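Adenosine monophosphate-protein transferase FICD homolog (Caenorhabditis elegans, PDB 5JJ6) is a Fic/DOC-family protein with a largely helical Fic (Fido) domain. Local coordinates at residues 263-275 / 287-301. Numbering follows the deposited sequence.
Sequences PIERAAIAHYKLV and TARLLLNLIMMRSGF
Ala267 packs against Leu292, Ile295 and Met296 at the middle of an antiparallel helix pair in the all-helical Fic domain, the axes of 263-275 and 287-297 passing 8.3 Å apart at 157°. The middle is tight because small residues let the backbones close in: Ala267 CA and Leu292 CA lie 4.7 Å apart. Ala267 CB sits against Leu292 CG, Ile295 CG2 and Met296 CG. Ile295 CG1 stands anti to the carbonyl carbon (chi1 -62°) and the chain runs out extended, bringing CD1 into contact with Ala270 CB. Toward the C-terminal end of 263-275, Ala288 CB lies over one face of the His271 ring, 4.1 Å from its centroid, in a CH-pi contact, and also meets Val275 CG2. Leu274 CD2 covers the Ala288 backbone and reaches Leu291 CD2. Arg289 CG lies at the edge of the same ring, near its plane; His271 NE2 and Arg289 NH1 both hydrogen-bond Tyr314 OH, while Arg289 NH2 hydrogen-bonds Thr144 O. Helix 239-254 packs on Leu274 and Ile295, and helix 327-346 on Ile264 and Met296.

The other end is looser, with Pro263 CA and Met296 CA 6.3 Å apart, and Pro263, Ser299 and Gly300 are partly exposed. There a Schellman motif with Gly300 as C-prime residue ends helix 284-297, and Phe301 touches Pro263 and Ile264 only distantly. Met296, bent at chi2 and chi3, brings SD beside Ile264 CA. Arg266, whose NH1 is held by Thr258 O, gives one weak hydrogen bond to this end: NH2 lies 3.4 Å from Ser299 OG, near the guanidinium plane, with a bent N-H...O angle of 139°.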
ATOM      1  N   PRO B 263     -14.570  16.788  26.280  1.00 56.58           N
ATOM      2  CA  PRO B 263     -14.166  15.859  25.223  1.00 54.54           C
ATOM      3  C   PRO B 263     -14.160  16.508  23.837  1.00 54.61           C
ATOM      4  O   PRO B 263     -13.249  16.242  23.050  1.00 52.42           O
ATOM      5  CB  PRO B 263     -15.227  14.768  25.305  1.00 57.33           C
ATOM      6  CG  PRO B 263     -15.625  14.758  26.714  1.00 60.29           C
ATOM      7  CD  PRO B 263     -15.572  16.181  27.171  1.00 58.60           C
ATOM      8  N   ILE B 264     -15.169  17.320  23.534  1.00 48.76           N
ATOM      9  CA  ILE B 264     -15.236  17.980  22.235  1.00 45.64           C
ATOM     10  C   ILE B 264     -14.066  18.933  22.014  1.00 43.72           C
ATOM     11  O   ILE B 264     -13.443  18.951  20.952  1.00 44.18           O
ATOM     12  CB  ILE B 264     -16.530  18.760  22.079  1.00 45.69           C
ATOM     13  CG1 ILE B 264     -17.723  17.814  22.097  1.00 51.09           C
ATOM     14  CG2 ILE B 264     -16.536  19.515  20.786  1.00 43.28           C
ATOM     15  CD1 ILE B 264     -19.041  18.527  21.897  1.00 55.93           C
ATOM     16  N   GLU B 265     -13.766  19.734  23.021  1.00 49.71           N
ATOM     17  CA  GLU B 265     -12.634  20.641  22.916  1.00 51.46           C
ATOM     18  C   GLU B 265     -11.302  19.882  22.880  1.00 48.75           C
ATOM     19  O   GLU B 265     -10.394  20.228  22.118  1.00 45.59           O
ATOM     20  CB  GLU B 265     -12.667  21.639  24.060  1.00 50.80           C
ATOM     21  CG  GLU B 265     -11.927  22.901  23.733  1.00 62.56           C
ATOM     22  CD  GLU B 265     -12.235  24.011  24.706  1.00 72.46           C
ATOM     23  OE1 GLU B 265     -13.237  23.882  25.451  1.00 71.61           O
ATOM     24  OE2 GLU B 265     -11.482  25.011  24.711  1.00 77.17           O
ATOM     25  N   ARG B 266     -11.199  18.847  23.705  1.00 48.23           N
ATOM     26  CA  ARG B 266     -10.047  17.958  23.704  1.00 46.58           C
ATOM     27  C   ARG B 266      -9.804  17.422  22.271  1.00 46.15           C
ATOM     28  O   ARG B 266      -8.670  17.402  21.769  1.00 43.07           O
ATOM     29  CB  ARG B 266     -10.270  16.824  24.708  1.00 43.35           C
ATOM     30  CG  ARG B 266      -9.094  15.894  24.869  1.00 46.29           C
ATOM     31  CD  ARG B 266      -9.185  15.097  26.169  1.00 50.67           C
ATOM     32  NE  ARG B 266     -10.421  14.325  26.274  1.00 56.09           N
ATOM     33  CZ  ARG B 266     -11.260  14.381  27.306  1.00 57.31           C
ATOM     34  NH1 ARG B 266     -11.008  15.181  28.332  1.00 58.70           N
ATOM     35  NH2 ARG B 266     -12.361  13.641  27.310  1.00 64.44           N
ATOM     36  N   ALA B 267     -10.885  16.972  21.634  1.00 43.24           N
ATOM     37  CA  ALA B 267     -10.853  16.449  20.273  1.00 41.15           C
ATOM     38  C   ALA B 267     -10.409  17.497  19.240  1.00 41.91           C
ATOM     39  O   ALA B 267      -9.539  17.241  18.399  1.00 40.39           O
ATOM     40  CB  ALA B 267     -12.217  15.896  19.911  1.00 38.07           C
ATOM     41  N   ALA B 268     -11.024  18.673  19.292  1.00 41.13           N
ATOM     42  CA  ALA B 268     -10.650  19.743  18.384  1.00 38.41           C
ATOM     43  C   ALA B 268      -9.166  20.104  18.529  1.00 41.82           C
ATOM     44  O   ALA B 268      -8.441  20.278  17.539  1.00 41.97           O
ATOM     45  CB  ALA B 268     -11.519  20.960  18.631  1.00 39.10           C
ATOM     46  N   ILE B 269      -8.707  20.209  19.767  1.00 41.78           N
ATOM     47  CA  ILE B 269      -7.326  20.597  19.999  1.00 44.66           C
ATOM     48  C   ILE B 269      -6.376  19.498  19.503  1.00 40.43           C
ATOM     49  O   ILE B 269      -5.320  19.788  18.941  1.00 38.67           O
ATOM     50  CB  ILE B 269      -7.061  20.903  21.494  1.00 44.62           C
ATOM     51  CG1 ILE B 269      -7.882  22.101  21.955  1.00 39.96           C
ATOM     52  CG2 ILE B 269      -5.580  21.174  21.747  1.00 43.73           C
ATOM     53  CD1 ILE B 269      -7.865  22.285  23.463  1.00 45.71           C
ATOM     54  N   ALA B 270      -6.762  18.243  19.704  1.00 38.47           N
ATOM     55  CA  ALA B 270      -5.981  17.125  19.190  1.00 40.28           C
ATOM     56  C   ALA B 270      -5.825  17.216  17.676  1.00 39.36           C
ATOM     57  O   ALA B 270      -4.707  17.178  17.144  1.00 36.82           O
ATOM     58  CB  ALA B 270      -6.622  15.841  19.562  1.00 38.61           C
ATOM     59  N   HIS B 271      -6.962  17.322  16.996  1.00 36.10           N
ATOM     60  CA  HIS B 271      -6.990  17.511  15.557  1.00 33.62           C
ATOM     61  C   HIS B 271      -6.030  18.610  15.118  1.00 37.78           C
ATOM     62  O   HIS B 271      -5.225  18.425  14.200  1.00 39.03           O
ATOM     63  CB  HIS B 271      -8.397  17.863  15.103  1.00 36.51           C
ATOM     64  CG  HIS B 271      -8.525  18.029  13.625  1.00 39.64           C
ATOM     65  ND1 HIS B 271      -7.921  19.058  12.935  1.00 40.74           N
ATOM     66  CD2 HIS B 271      -9.209  17.311  12.705  1.00 38.90           C
ATOM     67  CE1 HIS B 271      -8.212  18.955  11.652  1.00 39.22           C
ATOM     68  NE2 HIS B 271      -8.997  17.907  11.485  1.00 37.75           N
ATOM     69  N   TYR B 272      -6.129  19.753  15.794  1.00 41.28           N
ATOM     70  CA  TYR B 272      -5.347  20.936  15.459  1.00 40.50           C
ATOM     71  C   TYR B 272      -3.847  20.697  15.635  1.00 38.67           C
ATOM     72  O   TYR B 272      -3.037  21.008  14.754  1.00 38.88           O
ATOM     73  CB  TYR B 272      -5.781  22.119  16.340  1.00 45.37           C
ATOM     74  CG  TYR B 272      -4.999  23.387  16.079  1.00 43.79           C
ATOM     75  CD1 TYR B 272      -5.064  24.017  14.839  1.00 47.04           C
ATOM     76  CD2 TYR B 272      -4.164  23.929  17.048  1.00 42.01           C
ATOM     77  CE1 TYR B 272      -4.347  25.165  14.577  1.00 46.89           C
ATOM     78  CE2 TYR B 272      -3.432  25.082  16.797  1.00 46.50           C
ATOM     79  CZ  TYR B 272      -3.532  25.694  15.554  1.00 51.65           C
ATOM     80  OH  TYR B 272      -2.818  26.840  15.270  1.00 57.61           O
ATOM     81  N   LYS B 273      -3.488  20.144  16.786  1.00 37.10           N
ATOM     82  CA  LYS B 273      -2.098  19.868  17.097  1.00 38.31           C
ATOM     83  C   LYS B 273      -1.478  18.906  16.087  1.00 40.36           C
ATOM     84  O   LYS B 273      -0.384  19.159  15.573  1.00 42.03           O
ATOM     85  CB  LYS B 273      -1.956  19.311  18.518  1.00 43.58           C
ATOM     86  CG  LYS B 273      -2.273  20.331  19.642  1.00 49.08           C
ATOM     87  CD  LYS B 273      -1.744  19.848  20.999  1.00 43.67           C
ATOM     88  CE  LYS B 273      -0.221  19.806  20.932  1.00 40.86           C
ATOM     89  NZ  LYS B 273       0.408  18.994  22.001  1.00 51.97           N
ATOM     90  N   LEU B 274      -2.176  17.811  15.794  1.00 40.19           N
ATOM     91  CA  LEU B 274      -1.665  16.833  14.843  1.00 38.91           C
ATOM     92  C   LEU B 274      -1.525  17.458  13.446  1.00 38.53           C
ATOM     93  O   LEU B 274      -0.496  17.295  12.778  1.00 35.72           O
ATOM     94  CB  LEU B 274      -2.575  15.592  14.775  1.00 37.07           C
ATOM     95  CG  LEU B 274      -2.047  14.446  13.890  1.00 34.92           C
ATOM     96  CD1 LEU B 274      -0.712  13.923  14.380  1.00 36.14           C
ATOM     97  CD2 LEU B 274      -3.023  13.322  13.795  1.00 40.54           C
ATOM     98  N   VAL B 275      -2.547  18.188  13.014  1.00 35.23           N
ATOM     99  CA  VAL B 275      -2.486  18.809  11.701  1.00 38.11           C
ATOM    100  C   VAL B 275      -1.326  19.804  11.602  1.00 43.68           C
ATOM    101  O   VAL B 275      -0.708  19.939  10.548  1.00 45.15           O
ATOM    102  CB  VAL B 275      -3.799  19.540  11.364  1.00 41.52           C
ATOM    103  CG1 VAL B 275      -3.604  20.488  10.174  1.00 42.97           C
ATOM    104  CG2 VAL B 275      -4.912  18.537  11.084  1.00 38.91           C
ATOM    105  N   THR B 287      -5.922  11.234   9.099  1.00 35.95           N
ATOM    106  CA  THR B 287      -5.514  10.657  10.368  1.00 38.91           C
ATOM    107  C   THR B 287      -5.930  11.541  11.537  1.00 41.50           C
ATOM    108  O   THR B 287      -6.279  11.044  12.598  1.00 42.96           O
ATOM    109  CB  THR B 287      -4.005  10.423  10.403  1.00 43.75           C
ATOM    110  OG1 THR B 287      -3.607   9.758   9.196  1.00 41.80           O
ATOM    111  CG2 THR B 287      -3.620   9.575  11.623  1.00 39.94           C
ATOM    112  N   ALA B 288      -5.870  12.853  11.334  1.00 43.41           N
ATOM    113  CA  ALA B 288      -6.302  13.845  12.323  1.00 42.03           C
ATOM    114  C   ALA B 288      -7.803  13.766  12.603  1.00 40.16           C
ATOM    115  O   ALA B 288      -8.241  13.932  13.747  1.00 38.86           O
ATOM    116  CB  ALA B 288      -5.930  15.236  11.862  1.00 38.43           C
ATOM    117  N   ARG B 289      -8.598  13.603  11.550  1.00 36.32           N
ATOM    118  CA  ARG B 289     -10.031  13.458  11.747  1.00 37.22           C
ATOM    119  C   ARG B 289     -10.285  12.144  12.452  1.00 37.74           C
ATOM    120  O   ARG B 289     -11.226  12.007  13.239  1.00 41.41           O
ATOM    121  CB  ARG B 289     -10.805  13.550  10.425  1.00 31.79           C
ATOM    122  CG  ARG B 289     -10.737  14.926   9.810  1.00 30.32           C
ATOM    123  CD  ARG B 289     -11.644  15.106   8.614  1.00 35.73           C
ATOM    124  NE  ARG B 289     -11.202  14.393   7.423  1.00 41.03           N
ATOM    125  CZ  ARG B 289     -10.174  14.772   6.673  1.00 38.85           C
ATOM    126  NH1 ARG B 289      -9.472  15.847   7.012  1.00 36.43           N
ATOM    127  NH2 ARG B 289      -9.842  14.070   5.598  1.00 34.10           N
ATOM    128  N   LEU B 290      -9.439  11.168  12.154  1.00 38.58           N
ATOM    129  CA  LEU B 290      -9.567   9.862  12.770  1.00 41.43           C
ATOM    130  C   LEU B 290      -9.322   9.979  14.265  1.00 41.83           C
ATOM    131  O   LEU B 290     -10.098   9.482  15.070  1.00 43.11           O
ATOM    132  CB  LEU B 290      -8.599   8.877  12.130  1.00 44.80           C
ATOM    133  CG  LEU B 290      -9.055   7.424  12.067  1.00 43.45           C
ATOM    134  CD1 LEU B 290     -10.392   7.293  11.360  1.00 38.77           C
ATOM    135  CD2 LEU B 290      -7.981   6.617  11.375  1.00 45.38           C
ATOM    136  N   LEU B 291      -8.246  10.673  14.614  1.00 43.27           N
ATOM    137  CA  LEU B 291      -7.836  10.898  15.995  1.00 42.21           C
ATOM    138  C   LEU B 291      -8.922  11.634  16.765  1.00 42.08           C
ATOM    139  O   LEU B 291      -9.270  11.257  17.899  1.00 40.91           O
ATOM    140  CB  LEU B 291      -6.540  11.701  16.029  1.00 36.62           C
ATOM    141  CG  LEU B 291      -6.004  11.981  17.425  1.00 39.21           C
ATOM    142  CD1 LEU B 291      -5.977  10.699  18.236  1.00 42.03           C
ATOM    143  CD2 LEU B 291      -4.619  12.604  17.343  1.00 38.84           C
ATOM    144  N   LEU B 292      -9.446  12.681  16.130  1.00 39.02           N
ATOM    145  CA  LEU B 292     -10.596  13.403  16.644  1.00 40.58           C
ATOM    146  C   LEU B 292     -11.667  12.404  17.031  1.00 44.87           C
ATOM    147  O   LEU B 292     -12.130  12.367  18.189  1.00 42.31           O
ATOM    148  CB  LEU B 292     -11.133  14.370  15.588  1.00 40.68           C
ATOM    149  CG  LEU B 292     -12.238  15.384  15.902  1.00 37.93           C
ATOM    150  CD1 LEU B 292     -12.270  16.394  14.790  1.00 36.93           C
ATOM    151  CD2 LEU B 292     -13.606  14.747  16.024  1.00 35.74           C
ATOM    152  N   ASN B 293     -12.027  11.573  16.058  1.00 42.04           N
ATOM    153  CA  ASN B 293     -13.085  10.597  16.264  1.00 44.74           C
ATOM    154  C   ASN B 293     -12.832   9.582  17.384  1.00 46.36           C
ATOM    155  O   ASN B 293     -13.731   9.273  18.163  1.00 43.85           O
ATOM    156  CB  ASN B 293     -13.344   9.840  14.987  1.00 43.65           C
ATOM    157  CG  ASN B 293     -14.547   8.989  15.098  1.00 49.61           C
ATOM    158  OD1 ASN B 293     -15.637   9.483  15.412  1.00 51.81           O
ATOM    159  ND2 ASN B 293     -14.367   7.683  14.908  1.00 55.08           N
ATOM    160  N   LEU B 294     -11.612   9.063  17.442  1.00 43.32           N
ATOM    161  CA  LEU B 294     -11.200   8.168  18.501  1.00 42.19           C
ATOM    162  C   LEU B 294     -11.466   8.824  19.847  1.00 45.50           C
ATOM    163  O   LEU B 294     -12.168   8.264  20.686  1.00 49.95           O
ATOM    164  CB  LEU B 294      -9.723   7.813  18.344  1.00 41.87           C
ATOM    165  CG  LEU B 294      -9.008   7.164  19.523  1.00 39.54           C
ATOM    166  CD1 LEU B 294      -9.596   5.810  19.793  1.00 49.82           C
ATOM    167  CD2 LEU B 294      -7.530   7.054  19.216  1.00 37.27           C
ATOM    168  N   ILE B 295     -10.913  10.016  20.046  1.00 45.86           N
ATOM    169  CA  ILE B 295     -11.144  10.772  21.280  1.00 45.93           C
ATOM    170  C   ILE B 295     -12.638  10.947  21.599  1.00 46.63           C
ATOM    171  O   ILE B 295     -13.063  10.768  22.736  1.00 49.87           O
ATOM    172  CB  ILE B 295     -10.503  12.149  21.200  1.00 42.16           C
ATOM    173  CG1 ILE B 295      -8.999  12.009  21.051  1.00 42.83           C
ATOM    174  CG2 ILE B 295     -10.834  12.972  22.426  1.00 39.59           C
ATOM    175  CD1 ILE B 295      -8.331  13.321  21.036  1.00 42.77           C
ATOM    176  N   MET B 296     -13.436  11.279  20.593  1.00 45.20           N
ATOM    177  CA  MET B 296     -14.861  11.482  20.816  1.00 46.83           C
ATOM    178  C   MET B 296     -15.597  10.194  21.190  1.00 52.50           C
ATOM    179  O   MET B 296     -16.553  10.227  21.956  1.00 53.84           O
ATOM    180  CB  MET B 296     -15.503  12.057  19.561  1.00 45.71           C
ATOM    181  CG  MET B 296     -15.101  13.457  19.286  1.00 43.18           C
ATOM    182  SD  MET B 296     -16.010  14.463  20.437  1.00 56.71           S
ATOM    183  CE  MET B 296     -17.666  14.364  19.756  1.00 50.53           C
ATOM    184  N   MET B 297     -15.137   9.060  20.665  1.00 53.78           N
ATOM    185  CA  MET B 297     -15.793   7.773  20.906  1.00 52.35           C
ATOM    186  C   MET B 297     -15.437   7.218  22.284  1.00 56.12           C
ATOM    187  O   MET B 297     -16.285   6.620  22.956  1.00 56.86           O
ATOM    188  CB  MET B 297     -15.418   6.764  19.819  1.00 46.98           C
ATOM    189  CG  MET B 297     -16.019   7.068  18.436  1.00 53.16           C
ATOM    190  SD  MET B 297     -15.942   5.683  17.255  1.00 55.25           S
ATOM    191  CE  MET B 297     -17.275   4.637  17.840  1.00 47.56           C
ATOM    192  N   ARG B 298     -14.198   7.433  22.721  1.00 49.98           N
ATOM    193  CA  ARG B 298     -13.798   6.974  24.040  1.00 50.23           C
ATOM    194  C   ARG B 298     -14.510   7.765  25.133  1.00 57.27           C
ATOM    195  O   ARG B 298     -14.417   7.427  26.311  1.00 60.49           O
ATOM    196  CB  ARG B 298     -12.285   7.053  24.211  1.00 48.77           C
ATOM    197  CG  ARG B 298     -11.570   6.316  23.114  1.00 53.66           C
ATOM    198  CD  ARG B 298     -10.183   5.867  23.504  1.00 56.89           C
ATOM    199  NE  ARG B 298      -9.492   6.840  24.327  1.00 63.65           N
ATOM    200  CZ  ARG B 298      -8.681   6.503  25.320  1.00 76.45           C
ATOM    201  NH1 ARG B 298      -8.491   5.215  25.591  1.00 66.60           N
ATOM    202  NH2 ARG B 298      -8.073   7.446  26.042  1.00 82.12           N
ATOM    203  N   SER B 299     -15.200   8.830  24.740  1.00 55.25           N
ATOM    204  CA  SER B 299     -15.998   9.601  25.675  1.00 50.73           C
ATOM    205  C   SER B 299     -17.473   9.356  25.423  1.00 55.32           C
ATOM    206  O   SER B 299     -18.316  10.166  25.807  1.00 59.66           O
ATOM    207  CB  SER B 299     -15.681  11.086  25.563  1.00 53.37           C
ATOM    208  OG  SER B 299     -14.309  11.307  25.831  1.00 60.38           O
ATOM    209  N   GLY B 300     -17.780   8.250  24.749  1.00 55.40           N
ATOM    210  CA  GLY B 300     -19.160   7.828  24.593  1.00 54.79           C
ATOM    211  C   GLY B 300     -19.946   8.390  23.421  1.00 54.30           C
ATOM    212  O   GLY B 300     -21.164   8.262  23.390  1.00 60.75           O
ATOM    213  N   PHE B 301     -19.277   9.038  22.475  1.00 54.03           N
ATOM    214  CA  PHE B 301     -19.967   9.550  21.289  1.00 54.44           C
ATOM    215  C   PHE B 301     -20.006   8.519  20.179  1.00 56.14           C
ATOM    216  O   PHE B 301     -19.104   7.686  20.067  1.00 57.14           O
ATOM    217  CB  PHE B 301     -19.300  10.829  20.765  1.00 55.17           C
ATOM    218  CG  PHE B 301     -19.581  12.043  21.597  1.00 57.88           C
ATOM    219  CD1 PHE B 301     -18.802  12.336  22.702  1.00 55.13           C
ATOM    220  CD2 PHE B 301     -20.630  12.888  21.274  1.00 56.40           C
ATOM    221  CE1 PHE B 301     -19.062  13.449  23.466  1.00 65.19           C
ATOM    222  CE2 PHE B 301     -20.897  14.007  22.035  1.00 56.98           C
ATOM    223  CZ  PHE B 301     -20.117  14.290  23.133  1.00 64.82           C
TER